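Local coordinates for protein putative endo-1,4-beta-xylanase (Bacteroides thetaiotaomicron VPI-5482, PDB 5MSX) that probably hydrolyses glycosidic bonds in plant pectin as a family 43 glycoside hydrolase, consistent with an arabinofuranosidase role, and binds calcium, at residues L214-I217 / K222-Y225; A275-G280 / T284-Y289; K294-E297 / I301-V304. One frame throughout, in Å; residues are numbered along the deposited sequence. Where two conformers were deposited one is given.

Interaction 1 of 3, residues L214-I217 / K222-Y225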
# COMPACT_ATOMS: atom_id res chain seq x y z
N LEU C 214 12.08 23.26 -7.36
CA LEU C 214 12.21 24.63 -6.85
C LEU C 214 12.77 24.53 -5.45
O LEU C 214 12.33 23.69 -4.67
CB LEU C 214 10.82 25.32 -6.76
CG LEU C 214 10.11 25.77 -8.04
CD1 LEU C 214 9.89 24.66 -9.04
CD2 LEU C 214 8.77 26.40 -7.66
N TYR C 215 13.71 25.42 -5.13
CA TYR C 215 14.42 25.39 -3.87
C TYR C 215 14.66 26.84 -3.38
O TYR C 215 14.85 27.75 -4.18
CB TYR C 215 15.73 24.61 -4.07
CG TYR C 215 16.70 25.22 -5.07
CD1 TYR C 215 16.56 25.01 -6.43
CD2 TYR C 215 17.76 26.01 -4.64
CE1 TYR C 215 17.43 25.60 -7.34
CE2 TYR C 215 18.65 26.59 -5.55
CZ TYR C 215 18.48 26.39 -6.88
OH TYR C 215 19.35 26.99 -7.76
N THR C 216 14.60 27.05 -2.07
CA THR C 216 14.88 28.39 -1.52
C THR C 216 16.36 28.66 -1.43
O THR C 216 17.18 27.74 -1.36
CB THR C 216 14.27 28.65 -0.11
OG1 THR C 216 14.99 27.92 0.93
CG2 THR C 216 12.81 28.34 -0.11
N ILE C 217 16.66 29.96 -1.51
CA ILE C 217 17.96 30.55 -1.26
C ILE C 217 17.75 31.74 -0.29
O ILE C 217 16.71 32.41 -0.36
CB ILE C 217 18.54 31.01 -2.62
CG1 ILE C 217 19.00 29.80 -3.44
CG2 ILE C 217 19.66 32.01 -2.47
CD1 ILE C 217 19.81 28.78 -2.65
N LYS C 222 15.81 38.39 2.51
CA LYS C 222 16.55 37.88 1.32
C LYS C 222 16.07 36.53 0.76
O LYS C 222 16.65 36.03 -0.17
CB LYS C 222 18.06 37.83 1.57
CG LYS C 222 18.68 39.15 1.98
CD LYS C 222 18.76 40.15 0.83
CE LYS C 222 19.10 41.55 1.34
NZ LYS C 222 19.33 42.51 0.21
N TYR C 223 15.02 35.95 1.32
CA TYR C 223 14.43 34.70 0.80
C TYR C 223 14.11 34.85 -0.70
O TYR C 223 13.55 35.88 -1.13
CB TYR C 223 13.14 34.40 1.54
CG TYR C 223 13.05 33.15 2.37
CD1 TYR C 223 13.65 31.94 1.95
CD2 TYR C 223 12.27 33.12 3.52
CE1 TYR C 223 13.50 30.77 2.69
CE2 TYR C 223 12.10 31.93 4.26
CZ TYR C 223 12.72 30.77 3.82
OH TYR C 223 12.58 29.59 4.49
N GLN C 224 14.54 33.87 -1.50
CA GLN C 224 14.19 33.74 -2.91
C GLN C 224 13.90 32.27 -3.22
O GLN C 224 14.38 31.35 -2.51
CB GLN C 224 15.31 34.21 -3.80
CG GLN C 224 15.77 35.64 -3.57
CD GLN C 224 17.02 35.98 -4.39
OE1 GLN C 224 18.04 35.39 -4.22
NE2 GLN C 224 16.90 36.92 -5.28
N TYR C 225 13.11 32.05 -4.26
CA TYR C 225 13.01 30.72 -4.87
C TYR C 225 13.75 30.75 -6.19
O TYR C 225 13.61 31.68 -7.00
CB TYR C 225 11.55 30.26 -5.06
CG TYR C 225 10.98 29.38 -3.99
CD1 TYR C 225 11.33 28.04 -3.90
CD2 TYR C 225 10.08 29.88 -3.03
CE1 TYR C 225 10.81 27.21 -2.91
CE2 TYR C 225 9.55 29.06 -2.03
CZ TYR C 225 9.91 27.70 -1.99
OH TYR C 225 9.41 26.85 -1.02

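Interaction 2 of 3, residues A275-G280 / T284-Y289. With EDO (1,2-ethanediol), chain B; EDO (1,2-ethanediol), chain U.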
# COMPACT_ATOMS: atom_id res chain seq x y z
N ALA C 275 2.20 29.75 -3.79
CA ALA C 275 1.94 30.30 -2.46
C ALA C 275 3.26 30.51 -1.82
O ALA C 275 4.16 29.68 -1.98
CB ALA C 275 1.15 29.32 -1.65
N TYR C 276 3.39 31.60 -1.06
CA TYR C 276 4.66 31.92 -0.41
C TYR C 276 4.46 32.66 0.91
O TYR C 276 3.49 33.38 1.10
CB TYR C 276 5.54 32.75 -1.34
CG TYR C 276 4.90 34.05 -1.78
CD1 TYR C 276 3.97 34.07 -2.82
CD2 TYR C 276 5.20 35.26 -1.15
CE1 TYR C 276 3.38 35.27 -3.22
CE2 TYR C 276 4.59 36.44 -1.55
CZ TYR C 276 3.69 36.44 -2.58
OH TYR C 276 3.09 37.63 -2.99
N LEU C 277 5.40 32.48 1.81
CA LEU C 277 5.43 33.31 3.01
C LEU C 277 6.06 34.65 2.65
O LEU C 277 6.78 34.75 1.64
CB LEU C 277 6.19 32.60 4.15
CG LEU C 277 7.71 32.49 4.01
CD1 LEU C 277 8.44 33.79 4.37
CD2 LEU C 277 8.23 31.33 4.89
N GLU C 278 5.81 35.65 3.51
CA GLU C 278 6.33 36.99 3.34
C GLU C 278 6.89 37.43 4.69
O GLU C 278 6.41 36.98 5.74
CB GLU C 278 5.24 37.94 2.80
CG GLU C 278 5.76 39.24 2.14
CD GLU C 278 5.89 40.44 3.11
OE1 GLU C 278 6.44 41.50 2.67
OE2 GLU C 278 5.42 40.34 4.30
N PHE C 279 7.97 38.22 4.66
CA PHE C 279 8.71 38.66 5.87
C PHE C 279 7.82 39.13 7.05
O PHE C 279 8.10 38.84 8.21
CB PHE C 279 9.73 39.77 5.50
CG PHE C 279 10.52 40.29 6.68
CD1 PHE C 279 11.56 39.54 7.22
CD2 PHE C 279 10.21 41.53 7.24
CE1 PHE C 279 12.28 40.02 8.30
CE2 PHE C 279 10.93 42.01 8.33
CZ PHE C 279 11.97 41.26 8.86
N GLY C 280 6.74 39.83 6.72
CA GLY C 280 5.74 40.20 7.68
C GLY C 280 6.26 41.14 8.75
O GLY C 280 6.90 42.16 8.44
N THR C 284 8.97 34.98 13.40
CA THR C 284 7.87 34.08 13.08
C THR C 284 6.54 34.82 13.19
O THR C 284 5.66 34.40 13.92
CB THR C 284 7.88 32.86 14.04
OG1 THR C 284 8.01 33.32 15.38
CG2 THR C 284 9.03 31.93 13.75
N ASN C 285 6.42 35.93 12.49
CA ASN C 285 5.19 36.67 12.37
C ASN C 285 4.98 36.91 10.87
O ASN C 285 4.92 38.02 10.40
CB ASN C 285 5.26 37.99 13.14
CG ASN C 285 5.56 37.79 14.61
OD1 ASN C 285 4.80 37.16 15.31
ND2 ASN C 285 6.68 38.28 15.06
N ARG C 286 4.88 35.81 10.14
CA ARG C 286 4.76 35.83 8.69
C ARG C 286 3.32 35.56 8.31
O ARG C 286 2.56 34.96 9.07
CB ARG C 286 5.70 34.77 8.09
CG ARG C 286 7.15 35.00 8.47
CD ARG C 286 8.02 33.76 8.32
NE ARG C 286 7.66 32.69 9.25
CZ ARG C 286 8.32 31.53 9.32
NH1 ARG C 286 9.36 31.30 8.53
NH2 ARG C 286 7.95 30.59 10.18
N GLN C 287 2.93 35.99 7.12
CA GLN C 287 1.67 35.57 6.51
C GLN C 287 1.97 35.00 5.14
O GLN C 287 3.11 35.12 4.65
CB GLN C 287 0.68 36.72 6.46
CG GLN C 287 0.12 37.06 7.81
CD GLN C 287 -1.04 38.03 7.73
OE1 GLN C 287 -0.85 39.20 7.43
NE2 GLN C 287 -2.26 37.55 7.97
N THR C 288 0.95 34.36 4.55
CA THR C 288 1.07 33.61 3.29
C THR C 288 0.19 34.27 2.24
O THR C 288 -0.92 34.72 2.55
CB THR C 288 0.76 32.10 3.44
OG1 THR C 288 1.81 31.49 4.20
CG2 THR C 288 0.68 31.36 2.07
N TYR C 289 0.74 34.38 1.03
CA TYR C 289 0.08 35.02 -0.11
C TYR C 289 0.10 34.06 -1.30
O TYR C 289 0.96 33.18 -1.36
CB TYR C 289 0.82 36.31 -0.49
CG TYR C 289 0.82 37.31 0.66
CD1 TYR C 289 1.74 37.21 1.68
CD2 TYR C 289 -0.17 38.27 0.77
CE1 TYR C 289 1.73 38.07 2.75
CE2 TYR C 289 -0.18 39.16 1.85
CZ TYR C 289 0.77 39.05 2.84
OH TYR C 289 0.81 39.92 3.93
C1 EDO B . 8.61 38.37 17.84
O1 EDO B . 7.20 38.31 18.08
C2 EDO B . 9.27 37.04 18.19
O2 EDO B . 8.36 35.94 18.06
C1 EDO U . 11.36 27.54 10.32
O1 EDO U . 11.78 27.68 8.96
C2 EDO U . 9.86 27.37 10.40
O2 EDO U . 9.26 28.12 9.36
O HOH W 1 3.17 39.45 5.66

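Interaction 3 of 3, residues K294-E297 / I301-V304. With EDO (1,2-ethanediol), chain D.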
# COMPACT_ATOMS: atom_id res chain seq x y z
N LYS C 294 2.95 30.99 -14.15
CA LYS C 294 2.82 30.81 -15.60
C LYS C 294 4.12 30.28 -16.18
O LYS C 294 5.22 30.40 -15.59
CB LYS C 294 2.46 32.13 -16.29
CG LYS C 294 1.08 32.64 -15.89
CD LYS C 294 0.67 33.85 -16.70
CE LYS C 294 -0.64 34.43 -16.19
NZ LYS C 294 -1.29 35.23 -17.26
N PHE C 295 3.97 29.66 -17.35
CA PHE C 295 5.06 29.02 -18.06
C PHE C 295 5.16 29.61 -19.46
O PHE C 295 4.14 29.99 -20.07
CB PHE C 295 4.82 27.50 -18.17
CG PHE C 295 4.66 26.80 -16.84
CD1 PHE C 295 3.43 26.76 -16.21
CD2 PHE C 295 5.74 26.18 -16.23
CE1 PHE C 295 3.28 26.14 -14.97
CE2 PHE C 295 5.61 25.54 -15.01
CZ PHE C 295 4.37 25.53 -14.36
N ASN C 296 6.38 29.67 -19.97
CA ASN C 296 6.62 29.94 -21.38
C ASN C 296 6.45 28.65 -22.15
O ASN C 296 6.36 27.55 -21.55
CB ASN C 296 8.01 30.46 -21.57
CG ASN C 296 8.26 31.74 -20.82
OD1 ASN C 296 7.53 32.72 -20.99
ND2 ASN C 296 9.32 31.76 -20.01
N GLU C 297 6.38 28.74 -23.48
CA GLU C 297 6.09 27.55 -24.29
C GLU C 297 7.13 26.44 -24.16
O GLU C 297 6.77 25.25 -24.23
CB GLU C 297 5.91 27.90 -25.78
CG GLU C 297 5.69 26.69 -26.72
CD GLU C 297 4.49 25.80 -26.35
OE1 GLU C 297 3.67 26.17 -25.45
OE2 GLU C 297 4.33 24.71 -26.96
N ILE C 301 9.63 28.43 -16.30
CA ILE C 301 8.71 29.15 -15.40
C ILE C 301 8.93 30.65 -15.56
O ILE C 301 10.09 31.12 -15.53
CB ILE C 301 8.92 28.76 -13.92
CG1 ILE C 301 8.60 27.28 -13.69
CG2 ILE C 301 8.06 29.62 -13.00
CD1 ILE C 301 9.07 26.74 -12.35
N ARG C 302 7.85 31.40 -15.72
CA ARG C 302 7.96 32.86 -15.75
C ARG C 302 8.12 33.38 -14.33
O ARG C 302 7.34 32.98 -13.46
CB ARG C 302 6.74 33.50 -16.41
CG ARG C 302 6.53 33.05 -17.88
CD ARG C 302 5.40 33.80 -18.59
NE ARG C 302 5.54 35.25 -18.44
CZ ARG C 302 6.48 35.99 -19.00
NH1 ARG C 302 7.40 35.46 -19.82
NH2 ARG C 302 6.51 37.29 -18.74
N PRO C 303 9.12 34.25 -14.07
CA PRO C 303 9.25 34.78 -12.69
C PRO C 303 7.92 35.34 -12.21
O PRO C 303 7.21 36.01 -12.97
CB PRO C 303 10.32 35.88 -12.84
CG PRO C 303 11.18 35.39 -13.96
CD PRO C 303 10.25 34.67 -14.92
N VAL C 304 7.56 35.03 -10.97
CA VAL C 304 6.22 35.32 -10.47
C VAL C 304 6.03 36.81 -10.23
O VAL C 304 6.87 37.43 -9.65
CB VAL C 304 5.93 34.56 -9.15
CG1 VAL C 304 4.53 34.92 -8.63
CG2 VAL C 304 6.03 33.06 -9.40
C1 EDO D . 3.92 34.15 -13.82
O1 EDO D . 4.74 33.28 -13.01
C2 EDO D . 3.53 35.51 -13.27
O2 EDO D . 2.84 35.42 -11.99

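Interaction 1 of 3, residues L214-I217 / K222-Y225
Thr216 lies over the ring of Tyr225, its methyl CG2 3.7 Å from the ring centroid and 21° off the normal, a CH-pi contact displaced toward the rim that carries the hydroxyl. On its other side the threonine faces Tyr223: CB, at 3.6 Å, and the OG1 branch both meet CE1 of Tyr223 at the edge of that ring, so one small beta-branched residue serves two aromatic neighbours. Its CG2 is anti to the carbonyl carbon while OG1 sits between the backbone N and that carbon (chi1 73°), which turns the methyl to Tyr225 and the hydroxyl to the backbone N of Glu200. Farther along the Tyr225 ring, CD1 rests 4.0 Å from CB of Leu214.

These side chains are set by the backbone. Thr216 and Tyr225 form an antiparallel non-hydrogen-bonded pair, and beside it Ile217 and Gln224 exchange two bonds, Ile217 N to Gln224 O and Gln224 N to Ile217 O, both 2.9 Å.

The tyrosine hydroxyls reach beyond the hairpin: Tyr225 OH fastens it to neighbouring backbone at Gly201 O and Gly261 N, whereas Tyr223 OH makes a weak hydrogen bond to Glu200 OE2, the predicted proton donor. The arrangement is a beta hairpin of strands 210-217 and 224-230, the two middle strands of a four-stranded blade in the five-bladed beta-propeller of family 43, with its end beside the predicted catalytic centre.

Interaction 2 of 3, residues A275-G280 / T284-Y289
Tyr276 and Tyr289 form an antiparallel hydrogen-bonded pair, each N donating to the other's O at 2.9 Å. The short strands 275-278 and 287-289 approach to 4.6 Å with their directions 144° apart, and Leu277 faces Thr288 at the next, non-hydrogen-bonded position. Toward the turn the ladder frays: Glu278 N reaches Gln287 O at 3.0 Å, but with an N-H...O angle of only 135°. Gly280 then has positive phi, and a side chain there would run into Asn285 O, which suits glycine to this place.

The Tyr276 ring leans over its partner because CG sits between the backbone N and the carbonyl carbon (chi1 58°). CB of Tyr289 thus lies over one face, 4.0 Å from the ring centroid, a CH-pi contact. The Tyr289 ring in turn runs beside Glu278, CE1 3.5 Å from that residue's CB. Its OH bonds Phe25 O and also accepts from a water that donates to Glu278 OE2 as well. That same carboxylate oxygen takes Gly280 N at 2.8 Å from above the carboxylate plane, while OE1 receives Phe256 N and a salt bridge from Arg349.

Beside Ala35, Leu277 CD2 packs 3.8 Å from NH1 of Arg286. The arginine bends at chi3 and sends NE to Asp53 in a salt bridge; NH2 donates at 2.9 Å to O2 of an ethanediol, probably from the crystallisation liquor, which also bonds Asp36, the predicted proton acceptor.

The chemistry thus divides: a glutamate salt-bridged to Arg349 grips the turn at Gly280 N, whereas an arginine, its charge probably balanced by Asp53, presents N-H groups to what may be a polar pocket beside the predicted catalytic base.

Interaction 3 of 3, residues K294-E297 / I301-V304
A tight loop at the surface, following strand 287-293, is drawn together where Asn296 meets Arg302. NH1 of Arg302 donates to OD1 of Asn296 at 3.0 Å, meeting a lone pair in the carbonyl plane, and the oxygen lies at the guanidinium edge although the two flat groups are turned 73° apart. Arg302 reaches it by a bend at chi3 (51°) that folds the guanidinium back, and its CG also passes 3.3 Å from Asn296 OD1. The other end of the amide, ND2, bonds Thr300 OG1, so the asparagine uses its acceptor and its donor to join both. With an alanine in its place, Arg302 NH1 would probably lose this acceptor and Thr300 OG1 its amide partner, setting the arginine end free to turn.

The backbones meet once, Arg302 N donating to Lys294 O at 2.8 Å next to the bridged Phe295 and Ile301. An ethanediol extends this link: its O1 accepts from Lys294 N and donates to Arg302 O at 2.7 Å. On the side toward the strands, Phe295 and buried Ile301 point the same way, CE2 to CG1 3.7 Å. The Phe295 ring also meets that of Tyr212 at a steep angle, packs edge-to-face with Tyr272 and makes a cation-pi contact with Arg207. The whole is typical of a short loop closed by a single beta bridge, with a polar Asn-Arg link on one side and an apolar pair against strand 210-217 of the GH43 propeller.

In the fold
Interactions 1 and 2 are hairpins of two successive sheets, with centres 13 Å apart, and they touch where Tyr223 CE2 meets Leu277 CD2 at 4.0 Å. Their ends converge on the predicted catalytic centre: the Tyr223 side chain is about 3 Å from that of Glu200, and the Leu277 side chain about 4 Å from that of Asp36. The Tyr225 side chain is also about 6 Å from a bound calcium ion. Interaction 3 lies away from the catalytic and calcium sites, its centre 16 Å from interaction 1 and 22 Å from interaction 2. It still joins the first hairpin, Ile301 CD1 packing 4.0 Å from Leu214 CD1, on the strand whose far end flanks the site.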